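Local coordinates for protein-tyrosine phosphatase mitochondrial 1 (Mus musculus, PDB 3RGO) that dephosphorylates phosphatidylglycerophosphate to phosphatidylglycerol, a step on the way to cardiolipin in mitochondria, and belongs to the dual-specificity branch of the protein-tyrosine phosphatases, at residues Met19-Arg22 with Leu23-Glu27; Leu44-Thr47 with Ser48-Lys52; Ala109-Ile112 with Gln113-Trp117; Lys144-His147 with Lys148-Ala152. One frame throughout, in Å; residues are numbered along the deposited sequence.

How the contacts relate
All four contacts are local; 1, 3 and 4 lie along helices, and contact 2 joins a loop to the first turn of helix 48-53. Contacts 1 and 2 form one pair, touching where T20 OG1 probably hydrogen-bonds N46 ND2, and contacts 3 and 4 form another, with helix 102-115 packed on helix 137-154; contacts 2 and 4, about 33 Å apart between centres, lie on opposite sides of the chain's centre. Contact 3 is the most buried, its tyrosine, leucine and isoleucine turned into the protein. Contact 4 sets a buried phenylalanine and isoleucine against exposed lysines and glutamates, and contact 1 likewise mixes buried L23 and V24 with charged outer residues. In contact 2 side-chain capping bonds join the backbone ones.

Contact 1: Met19-Arg22 with Leu23-Glu27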
loop_
_atom_site.group_PDB
_atom_site.type_symbol
_atom_site.label_atom_id
_atom_site.label_comp_id
_atom_site.label_asym_id
_atom_site.label_seq_id
_atom_site.Cartn_x
_atom_site.Cartn_y
_atom_site.Cartn_z
ATOM N N MET A 19 16.123 1.731 8.650
ATOM C CA MET A 19 15.895 2.209 7.288
ATOM C C MET A 19 15.215 3.573 7.268
ATOM O O MET A 19 15.218 4.265 6.250
ATOM C CB MET A 19 15.045 1.201 6.512
ATOM C CG MET A 19 15.657 -0.186 6.435
ATOM S SD MET A 19 14.504 -1.389 5.753
ATOM C CE MET A 19 14.095 -0.608 4.193
ATOM N N THR A 20 14.631 3.944 8.402
ATOM C CA THR A 20 13.878 5.186 8.531
ATOM C C THR A 20 14.555 6.374 7.856
ATOM O O THR A 20 13.938 7.082 7.064
ATOM C CB THR A 20 13.640 5.527 10.013
ATOM O OG1 THR A 20 12.876 4.480 10.622
ATOM C CG2 THR A 20 12.891 6.843 10.155
ATOM N N ARG A 21 15.826 6.589 8.177
ATOM C CA ARG A 21 16.560 7.739 7.660
ATOM C C ARG A 21 16.586 7.770 6.134
ATOM O O ARG A 21 16.267 8.788 5.515
ATOM C CB ARG A 21 17.990 7.746 8.217
ATOM C CG ARG A 21 18.854 8.877 7.693
ATOM C CD ARG A 21 20.239 8.857 8.336
ATOM N NE ARG A 21 21.069 9.963 7.867
ATOM C CZ ARG A 21 21.793 9.933 6.751
ATOM N NH1 ARG A 21 21.787 8.851 5.984
ATOM N NH2 ARG A 21 22.519 10.986 6.399
ATOM N N ARG A 22 16.972 6.650 5.534
ATOM C CA ARG A 22 17.039 6.535 4.080
ATOM C C ARG A 22 15.673 6.737 3.425
ATOM O O ARG A 22 15.552 7.429 2.413
ATOM C CB ARG A 22 17.604 5.168 3.691
ATOM C CG ARG A 22 17.326 4.762 2.252
ATOM C CD ARG A 22 18.580 4.836 1.396
ATOM N NE ARG A 22 18.367 4.244 0.078
ATOM C CZ ARG A 22 19.340 3.976 -0.788
ATOM N NH1 ARG A 22 20.601 4.247 -0.476
ATOM N NH2 ARG A 22 19.052 3.436 -1.964
ATOM N N LEU A 23 14.645 6.127 4.004
ATOM C CA LEU A 23 13.302 6.208 3.442
ATOM C C LEU A 23 12.778 7.640 3.399
ATOM O O LEU A 23 12.181 8.061 2.409
ATOM C CB LEU A 23 12.338 5.319 4.228
ATOM C CG LEU A 23 12.541 3.817 4.028
ATOM C CD1 LEU A 23 11.618 3.016 4.937
ATOM C CD2 LEU A 23 12.320 3.453 2.568
ATOM N N VAL A 24 13.012 8.383 4.475
ATOM C CA VAL A 24 12.493 9.740 4.600
ATOM C C VAL A 24 13.281 10.751 3.766
ATOM O O VAL A 24 12.700 11.565 3.051
ATOM C CB VAL A 24 12.477 10.195 6.073
ATOM C CG1 VAL A 24 12.132 11.673 6.173
ATOM C CG2 VAL A 24 11.500 9.350 6.876
ATOM N N LEU A 25 14.604 10.694 3.861
ATOM C CA LEU A 25 15.459 11.646 3.161
ATOM C C LEU A 25 15.587 11.331 1.671
ATOM O O LEU A 25 15.474 12.223 0.830
ATOM C CB LEU A 25 16.844 11.692 3.810
ATOM C CG LEU A 25 16.860 12.081 5.289
ATOM C CD1 LEU A 25 18.239 11.865 5.888
ATOM C CD2 LEU A 25 16.410 13.521 5.468
ATOM N N ASP A 26 15.819 10.063 1.348
ATOM C CA ASP A 26 16.083 9.668 -0.035
ATOM C C ASP A 26 14.822 9.395 -0.861
ATOM O O ASP A 26 14.771 9.730 -2.044
ATOM C CB ASP A 26 17.012 8.452 -0.076
ATOM C CG ASP A 26 18.384 8.748 0.497
ATOM O OD1 ASP A 26 18.672 9.933 0.768
ATOM O OD2 ASP A 26 19.173 7.798 0.677
ATOM N N GLU A 27 13.814 8.789 -0.240
ATOM C CA GLU A 27 12.596 8.412 -0.956
ATOM C C GLU A 27 11.432 9.356 -0.661
ATOM O O GLU A 27 10.323 9.150 -1.151
ATOM C CB GLU A 27 12.194 6.974 -0.611
ATOM C CG GLU A 27 13.303 5.949 -0.779
ATOM C CD GLU A 27 13.710 5.744 -2.224
ATOM O OE1 GLU A 27 13.105 6.377 -3.116
ATOM O OE2 GLU A 27 14.638 4.945 -2.470
#
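R22 and D26, one helical turn apart, meet through a carboxylate oxygen that presses on the aliphatic part of the arginine: D26 OD2 is 3.1 Å from R22 CD. The two side chains cross at about a right angle. The salt bridge is long, 3.7 Å from R22 NE to D26 OD2, and the oxygen lies well out of the guanidinium plane, so only charge attraction acts and no N-H is aimed at it. The bend of R22 at chi2 (107°) turns its chain across the aspartate.

Apolar contact comes from L25, whose CD1 rests on R21 CG at 3.5 Å and also lies over one face of that guanidinium, toward its rim. R21 is extended from CG to NE, which carries the group past the leucine. More loosely, M19 CB meets L23 CD1 at 4.2 Å.

Backbone bonds close the turns: L23 N to M19 O, V24 N to T20 O, L25 N to R21 O and D26 N to R22 O, with a weak one from E27 N to R22 O at 3.5 Å. M19, R22 and L23 touch Y2 of strand 2-4, while E27 hydrogen-bonds Y2 OH and makes a salt bridge to R4; V24 packs on A54 and V56.

Contact 2: Leu44-Thr47 with Ser48-Lys52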
loop_
_atom_site.group_PDB
_atom_site.type_symbol
_atom_site.label_atom_id
_atom_site.label_comp_id
_atom_site.label_asym_id
_atom_site.label_seq_id
_atom_site.Cartn_x
_atom_site.Cartn_y
_atom_site.Cartn_z
ATOM N N LEU A 44 11.124 -5.039 15.331
ATOM C CA LEU A 44 11.955 -4.746 14.170
ATOM C C LEU A 44 11.610 -3.396 13.557
ATOM O O LEU A 44 12.446 -2.765 12.910
ATOM C CB LEU A 44 11.757 -5.827 13.108
ATOM C CG LEU A 44 12.864 -6.860 12.900
ATOM C CD1 LEU A 44 13.822 -6.887 14.076
ATOM C CD2 LEU A 44 12.252 -8.228 12.654
ATOM N N CYS A 45 10.370 -2.963 13.760
ATOM C CA CYS A 45 9.850 -1.788 13.075
ATOM C C CYS A 45 9.626 -0.614 14.018
ATOM O O CYS A 45 9.567 -0.779 15.239
ATOM C CB CYS A 45 8.535 -2.137 12.377
ATOM S SG CYS A 45 8.621 -3.623 11.365
ATOM N N ASN A 46 9.502 0.575 13.437
ATOM C CA ASN A 46 9.112 1.751 14.194
ATOM C C ASN A 46 7.730 1.567 14.795
ATOM O O ASN A 46 6.874 0.896 14.221
ATOM C CB ASN A 46 9.089 2.992 13.299
ATOM C CG ASN A 46 10.469 3.433 12.876
ATOM O OD1 ASN A 46 11.472 3.022 13.455
ATOM N ND2 ASN A 46 10.527 4.287 11.862
ATOM N N THR A 47 7.520 2.164 15.960
ATOM C CA THR A 47 6.181 2.334 16.484
ATOM C C THR A 47 5.575 3.492 15.711
ATOM O O THR A 47 6.245 4.099 14.872
ATOM C CB THR A 47 6.217 2.703 17.961
ATOM O OG1 THR A 47 7.036 3.867 18.127
ATOM C CG2 THR A 47 6.804 1.561 18.776
ATOM N N SER A 48 4.317 3.810 15.988
ATOM C CA SER A 48 3.675 4.936 15.324
ATOM C C SER A 48 4.345 6.247 15.724
ATOM O O SER A 48 4.439 7.177 14.921
ATOM C CB SER A 48 2.185 4.985 15.657
ATOM O OG SER A 48 1.560 6.053 14.969
ATOM N N LYS A 49 4.807 6.310 16.969
ATOM C CA LYS A 49 5.471 7.503 17.480
ATOM C C LYS A 49 6.863 7.685 16.879
ATOM O O LYS A 49 7.269 8.803 16.578
ATOM C CB LYS A 49 5.538 7.476 19.010
ATOM C CG LYS A 49 5.558 6.079 19.607
ATOM C CD LYS A 49 6.792 5.848 20.472
ATOM C CE LYS A 49 6.811 4.434 21.036
ATOM N NZ LYS A 49 8.062 4.143 21.790
ATOM N N GLU A 50 7.590 6.586 16.700
ATOM C CA GLU A 50 8.899 6.650 16.058
ATOM C C GLU A 50 8.763 7.106 14.604
ATOM O O GLU A 50 9.693 7.674 14.028
ATOM C CB GLU A 50 9.623 5.306 16.154
ATOM C CG GLU A 50 10.098 4.970 17.568
ATOM C CD GLU A 50 10.732 3.597 17.668
ATOM O OE1 GLU A 50 10.116 2.615 17.204
ATOM O OE2 GLU A 50 11.848 3.500 18.223
ATOM N N TRP A 51 7.598 6.868 14.015
ATOM C CA TRP A 51 7.317 7.401 12.689
ATOM C C TRP A 51 7.061 8.911 12.751
ATOM O O TRP A 51 7.589 9.672 11.938
ATOM C CB TRP A 51 6.124 6.686 12.049
ATOM C CG TRP A 51 6.443 5.340 11.453
ATOM C CD1 TRP A 51 5.902 4.136 11.808
ATOM C CD2 TRP A 51 7.364 5.065 10.390
ATOM N NE1 TRP A 51 6.428 3.131 11.032
ATOM C CE2 TRP A 51 7.328 3.675 10.153
ATOM C CE3 TRP A 51 8.212 5.860 9.613
ATOM C CZ2 TRP A 51 8.109 3.063 9.175
ATOM C CZ3 TRP A 51 8.989 5.249 8.643
ATOM C CH2 TRP A 51 8.931 3.864 8.433
ATOM N N LYS A 52 6.239 9.336 13.708
ATOM C CA LYS A 52 5.967 10.758 13.899
ATOM C C LYS A 52 7.266 11.547 14.029
ATOM O O LYS A 52 7.442 12.581 13.382
ATOM C CB LYS A 52 5.108 10.992 15.143
ATOM C CG LYS A 52 3.679 10.482 15.045
ATOM C CD LYS A 52 2.835 11.018 16.197
ATOM C CE LYS A 52 3.507 10.761 17.541
ATOM N NZ LYS A 52 2.747 11.358 18.674
#
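T47 and E50 grip each other twice. T47 N donates to E50 OE1 at 2.9 Å, on the lone pair anti to the other carboxylate oxygen, and E50 N returns a bond to T47 OG1 at 3.1 Å with an angle of 160° at the hydrogen. T47 holds OG1 between its backbone N and carbonyl carbon (chi1 55°), the rotation that lets the hydroxyl accept from E50 N. A weak bond, T47 OG1 to E50 OE1, runs across the pair. This is a capping box: T47 is the N-cap of helix 48-53, and the glutamate three residues on holds the N-cap's own amide. The first turn closes with W51 N to T47 O at 3.2 Å.

The CH-pi contact is made by N46 and W51. N46 CB sits over the five-membered ring of W51, 3.6 Å from its centroid, and N46 ND2 stands 3.4 Å above the middle of the ring system, the amide plane turned 73° from the indole; ND2 also bonds T20 of helix 20-26. A serine in place of W51 would probably take away the ring face under N46 CB and ND2 and open a gap beside the asparagine. Beyond this turn, W51 packs on V56 and on Q58 of strand 57-61.

Contact 3: Ala109-Ile112 with Gln113-Trp117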
loop_
_atom_site.group_PDB
_atom_site.type_symbol
_atom_site.label_atom_id
_atom_site.label_comp_id
_atom_site.label_asym_id
_atom_site.label_seq_id
_atom_site.Cartn_x
_atom_site.Cartn_y
_atom_site.Cartn_z
ATOM N N ALA A 109 -4.932 -1.627 -5.707
ATOM C CA ALA A 109 -6.139 -0.821 -5.604
ATOM C C ALA A 109 -5.831 0.639 -5.932
ATOM O O ALA A 109 -6.573 1.289 -6.666
ATOM C CB ALA A 109 -6.750 -0.950 -4.213
ATOM N N TYR A 110 -4.729 1.140 -5.382
ATOM C CA TYR A 110 -4.239 2.480 -5.692
ATOM C C TYR A 110 -4.120 2.699 -7.201
ATOM O O TYR A 110 -4.660 3.668 -7.735
ATOM C CB TYR A 110 -2.884 2.705 -5.007
ATOM C CG TYR A 110 -2.067 3.850 -5.557
ATOM C CD1 TYR A 110 -2.331 5.161 -5.183
ATOM C CD2 TYR A 110 -1.021 3.617 -6.445
ATOM C CE1 TYR A 110 -1.581 6.216 -5.689
ATOM C CE2 TYR A 110 -0.267 4.654 -6.950
ATOM C CZ TYR A 110 -0.551 5.953 -6.572
ATOM O OH TYR A 110 0.202 6.989 -7.076
ATOM N N LEU A 111 -3.419 1.795 -7.886
ATOM C CA LEU A 111 -3.226 1.912 -9.330
ATOM C C LEU A 111 -4.539 1.831 -10.106
ATOM O O LEU A 111 -4.741 2.550 -11.094
ATOM C CB LEU A 111 -2.247 0.848 -9.824
ATOM C CG LEU A 111 -0.808 0.994 -9.319
ATOM C CD1 LEU A 111 0.022 -0.213 -9.728
ATOM C CD2 LEU A 111 -0.174 2.290 -9.824
ATOM N N ILE A 112 -5.428 0.945 -9.672
ATOM C CA ILE A 112 -6.736 0.837 -10.303
ATOM C C ILE A 112 -7.446 2.182 -10.295
ATOM O O ILE A 112 -7.950 2.636 -11.321
ATOM C CB ILE A 112 -7.615 -0.224 -9.612
ATOM C CG1 ILE A 112 -7.073 -1.627 -9.912
ATOM C CG2 ILE A 112 -9.065 -0.098 -10.066
ATOM C CD1 ILE A 112 -7.736 -2.737 -9.112
ATOM N N GLN A 113 -7.471 2.821 -9.133
ATOM C CA GLN A 113 -8.172 4.084 -8.989
ATOM C C GLN A 113 -7.466 5.197 -9.754
ATOM O O GLN A 113 -8.101 5.949 -10.486
ATOM C CB GLN A 113 -8.316 4.466 -7.515
ATOM C CG GLN A 113 -8.820 5.895 -7.323
ATOM C CD GLN A 113 -9.498 6.101 -5.992
ATOM O OE1 GLN A 113 -9.892 5.143 -5.330
ATOM N NE2 GLN A 113 -9.641 7.358 -5.589
ATOM N N VAL A 114 -6.150 5.290 -9.584
ATOM C CA VAL A 114 -5.366 6.337 -10.230
ATOM C C VAL A 114 -5.442 6.276 -11.757
ATOM O O VAL A 114 -5.543 7.310 -12.422
ATOM C CB VAL A 114 -3.887 6.285 -9.784
ATOM C CG1 VAL A 114 -3.029 7.210 -10.642
ATOM C CG2 VAL A 114 -3.770 6.651 -8.313
ATOM N N HIS A 115 -5.410 5.068 -12.315
ATOM C CA HIS A 115 -5.336 4.928 -13.771
ATOM C C HIS A 115 -6.628 4.461 -14.430
ATOM O O HIS A 115 -6.705 4.358 -15.656
ATOM C CB HIS A 115 -4.199 3.979 -14.149
ATOM C CG HIS A 115 -2.851 4.443 -13.694
ATOM N ND1 HIS A 115 -2.188 5.496 -14.291
ATOM C CD2 HIS A 115 -2.042 3.999 -12.706
ATOM C CE1 HIS A 115 -1.025 5.673 -13.690
ATOM N NE2 HIS A 115 -0.912 4.780 -12.726
ATOM N N ASN A 116 -7.651 4.200 -13.625
ATOM C CA ASN A 116 -8.821 3.511 -14.130
ATOM C C ASN A 116 -8.388 2.262 -14.903
ATOM O O ASN A 116 -8.816 2.043 -16.034
ATOM C CB ASN A 116 -9.653 4.438 -15.029
ATOM C CG ASN A 116 -10.921 3.781 -15.522
ATOM O OD1 ASN A 116 -11.534 2.979 -14.814
ATOM N ND2 ASN A 116 -11.324 4.114 -16.747
ATOM N N TRP A 117 -7.516 1.464 -14.289
ATOM C CA TRP A 117 -7.030 0.215 -14.881
ATOM C C TRP A 117 -7.810 -0.993 -14.367
ATOM O O TRP A 117 -8.432 -0.943 -13.306
ATOM C CB TRP A 117 -5.548 -0.010 -14.548
ATOM C CG TRP A 117 -4.569 0.778 -15.359
ATOM C CD1 TRP A 117 -4.834 1.558 -16.459
ATOM C CD2 TRP A 117 -3.155 0.858 -15.145
ATOM N NE1 TRP A 117 -3.668 2.115 -16.933
ATOM C CE2 TRP A 117 -2.625 1.707 -16.143
ATOM C CE3 TRP A 117 -2.284 0.297 -14.205
ATOM C CZ2 TRP A 117 -1.265 2.005 -16.224
ATOM C CZ3 TRP A 117 -0.934 0.599 -14.286
ATOM C CH2 TRP A 117 -0.440 1.442 -15.293
#
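The C-terminal end of helix 102-115 brings Y110 against V114 and L111 against H115, each one turn apart. V114 CG2 lies over one face of the Y110 ring, 3.8 Å from its centroid in a CH-pi contact and offset toward the rim, where it comes to 3.4 Å from CE1. Y110 has CG anti to its amide nitrogen (chi1 162°), which helps turn a face of the ring to V114 CG2, and its OH bonds D6. A glycine in place of Y110 would probably leave V114 CG2 without its aromatic cover and D6 without its hydroxyl partner.

L111 and H115 run side by side: L111 CD2 lies in the imidazole plane at its edge, 3.8 Å from H115 CD2. The two faces of that ring are taken by V114 CG1, over its centre, and W117 CZ2, toward its rim.

Here the helix stops. Its last regular bonds include V114 N to Y110 O, 2.9 Å at 169°, and H115 N to L111 O; N116 then takes a positive phi (49°), and W117 N bonds I112 O at 3.2 Å, in the carbonyl plane on a lone pair. Inward, L111 and I112 pack on A122 of helix 119-129, and A109 and Q113 on F146 of helix 137-154.

Contact 4: Lys144-His147 with Lys148-Ala152; sequences KEFH and KEITA
I150 lays its CG1 against the ring of F146, 3.4 Å from CE1, with CD1 following along to CZ at 3.8 Å. The two are an i, i+4 pair on helix 137-154, the last helix of the phosphatase fold. The isoleucine crosses the ring obliquely, and its CD1 makes an off-centre CH-pi contact, 4.1 Å from the centroid and 30° off the ring normal. Having CG anti to the backbone N (chi1 -175°) sends the F146 ring along the helix toward I150. Both are buried: F146 packs on A109 and Q113 of helix 102-115 and its ring meets that of H76, while I150 touches H76 and Q113.

On the outer side, E145 OE1 lies 3.9 Å from K148 CD, the two side chains crossing at a slant. The lysine, extended beyond CG, carries K148 NZ to 4.5 Å from E145 OE1, too far for a salt bridge, so the attraction is probably modest.

Backbone bonds join K148 N to K144 O, E149 N to E145 O and I150 N to F146 O. H147 O is held twice by one residue: T151 N donates at 3.1 Å and T151 OG1 at 2.8 Å, from opposite faces of the carbonyl plane, the hydroxyl also lying over one face of the H147 imidazole, above its centre.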
loop_
_atom_site.group_PDB
_atom_site.type_symbol
_atom_site.label_atom_id
_atom_site.label_comp_id
_atom_site.label_asym_id
_atom_site.label_seq_id
_atom_site.Cartn_x
_atom_site.Cartn_y
_atom_site.Cartn_z
ATOM N N LYS A 144 -11.693 -6.711 -7.860
ATOM C CA LYS A 144 -12.757 -6.628 -8.865
ATOM C C LYS A 144 -13.917 -5.754 -8.396
ATOM O O LYS A 144 -14.466 -4.963 -9.174
ATOM C CB LYS A 144 -13.279 -8.022 -9.221
ATOM C CG LYS A 144 -12.459 -8.770 -10.262
ATOM C CD LYS A 144 -13.241 -9.973 -10.792
ATOM C CE LYS A 144 -12.600 -10.576 -12.037
ATOM N NZ LYS A 144 -11.236 -11.110 -11.775
ATOM N N GLU A 145 -14.310 -5.909 -7.133
ATOM C CA GLU A 145 -15.399 -5.102 -6.580
ATOM C C GLU A 145 -14.944 -3.650 -6.457
ATOM O O GLU A 145 -15.712 -2.714 -6.703
ATOM C CB GLU A 145 -15.839 -5.632 -5.213
ATOM C CG GLU A 145 -16.501 -7.005 -5.240
ATOM C CD GLU A 145 -17.997 -6.934 -5.503
ATOM O OE1 GLU A 145 -18.416 -6.166 -6.397
ATOM O OE2 GLU A 145 -18.757 -7.652 -4.816
ATOM N N PHE A 146 -13.682 -3.468 -6.079
ATOM C CA PHE A 146 -13.113 -2.132 -5.952
ATOM C C PHE A 146 -13.143 -1.431 -7.308
ATOM O O PHE A 146 -13.467 -0.244 -7.401
ATOM C CB PHE A 146 -11.677 -2.204 -5.409
ATOM C CG PHE A 146 -11.065 -0.858 -5.130
ATOM C CD1 PHE A 146 -10.302 -0.215 -6.090
ATOM C CD2 PHE A 146 -11.257 -0.238 -3.907
ATOM C CE1 PHE A 146 -9.737 1.018 -5.833
ATOM C CE2 PHE A 146 -10.699 0.993 -3.645
ATOM C CZ PHE A 146 -9.938 1.625 -4.611
ATOM N N HIS A 147 -12.812 -2.182 -8.355
ATOM C CA HIS A 147 -12.838 -1.685 -9.726
ATOM C C HIS A 147 -14.237 -1.216 -10.138
ATOM O O HIS A 147 -14.387 -0.182 -10.785
ATOM C CB HIS A 147 -12.336 -2.769 -10.681
ATOM C CG HIS A 147 -12.181 -2.307 -12.097
ATOM N ND1 HIS A 147 -12.947 -2.802 -13.130
ATOM C CD2 HIS A 147 -11.349 -1.393 -12.650
ATOM C CE1 HIS A 147 -12.591 -2.214 -14.259
ATOM N NE2 HIS A 147 -11.623 -1.356 -13.995
ATOM N N LYS A 148 -15.258 -1.977 -9.760
ATOM C CA LYS A 148 -16.637 -1.600 -10.056
ATOM C C LYS A 148 -17.059 -0.324 -9.331
ATOM O O LYS A 148 -17.758 0.518 -9.899
ATOM C CB LYS A 148 -17.591 -2.742 -9.699
ATOM C CG LYS A 148 -17.438 -3.978 -10.566
ATOM C CD LYS A 148 -18.445 -5.049 -10.174
ATOM C CE LYS A 148 -18.260 -6.311 -10.999
ATOM N NZ LYS A 148 -19.279 -7.345 -10.666
ATOM N N GLU A 149 -16.648 -0.192 -8.073
ATOM C CA GLU A 149 -16.978 0.983 -7.270
ATOM C C GLU A 149 -16.301 2.232 -7.817
ATOM O O GLU A 149 -16.905 3.310 -7.866
ATOM C CB GLU A 149 -16.574 0.778 -5.809
ATOM C CG GLU A 149 -17.445 -0.213 -5.055
ATOM C CD GLU A 149 -17.131 -0.243 -3.571
ATOM O OE1 GLU A 149 -16.042 0.223 -3.189
ATOM O OE2 GLU A 149 -17.970 -0.731 -2.788
ATOM N N ILE A 150 -15.045 2.077 -8.222
ATOM C CA ILE A 150 -14.270 3.170 -8.796
ATOM C C ILE A 150 -14.924 3.694 -10.064
ATOM O O ILE A 150 -15.021 4.906 -10.273
ATOM C CB ILE A 150 -12.829 2.716 -9.128
ATOM C CG1 ILE A 150 -12.023 2.528 -7.842
ATOM C CG2 ILE A 150 -12.158 3.699 -10.076
ATOM C CD1 ILE A 150 -12.306 3.567 -6.779
ATOM N N THR A 151 -15.374 2.773 -10.908
ATOM C CA THR A 151 -16.034 3.125 -12.157
ATOM C C THR A 151 -17.351 3.865 -11.912
ATOM O O THR A 151 -17.650 4.859 -12.578
ATOM C CB THR A 151 -16.302 1.865 -13.004
ATOM O OG1 THR A 151 -15.074 1.151 -13.195
ATOM C CG2 THR A 151 -16.887 2.243 -14.356
ATOM N N ALA A 152 -18.131 3.379 -10.951
ATOM C CA ALA A 152 -19.427 3.972 -10.642
ATOM C C ALA A 152 -19.286 5.355 -10.010
ATOM O O ALA A 152 -20.132 6.228 -10.211
ATOM C CB ALA A 152 -20.231 3.049 -9.737
#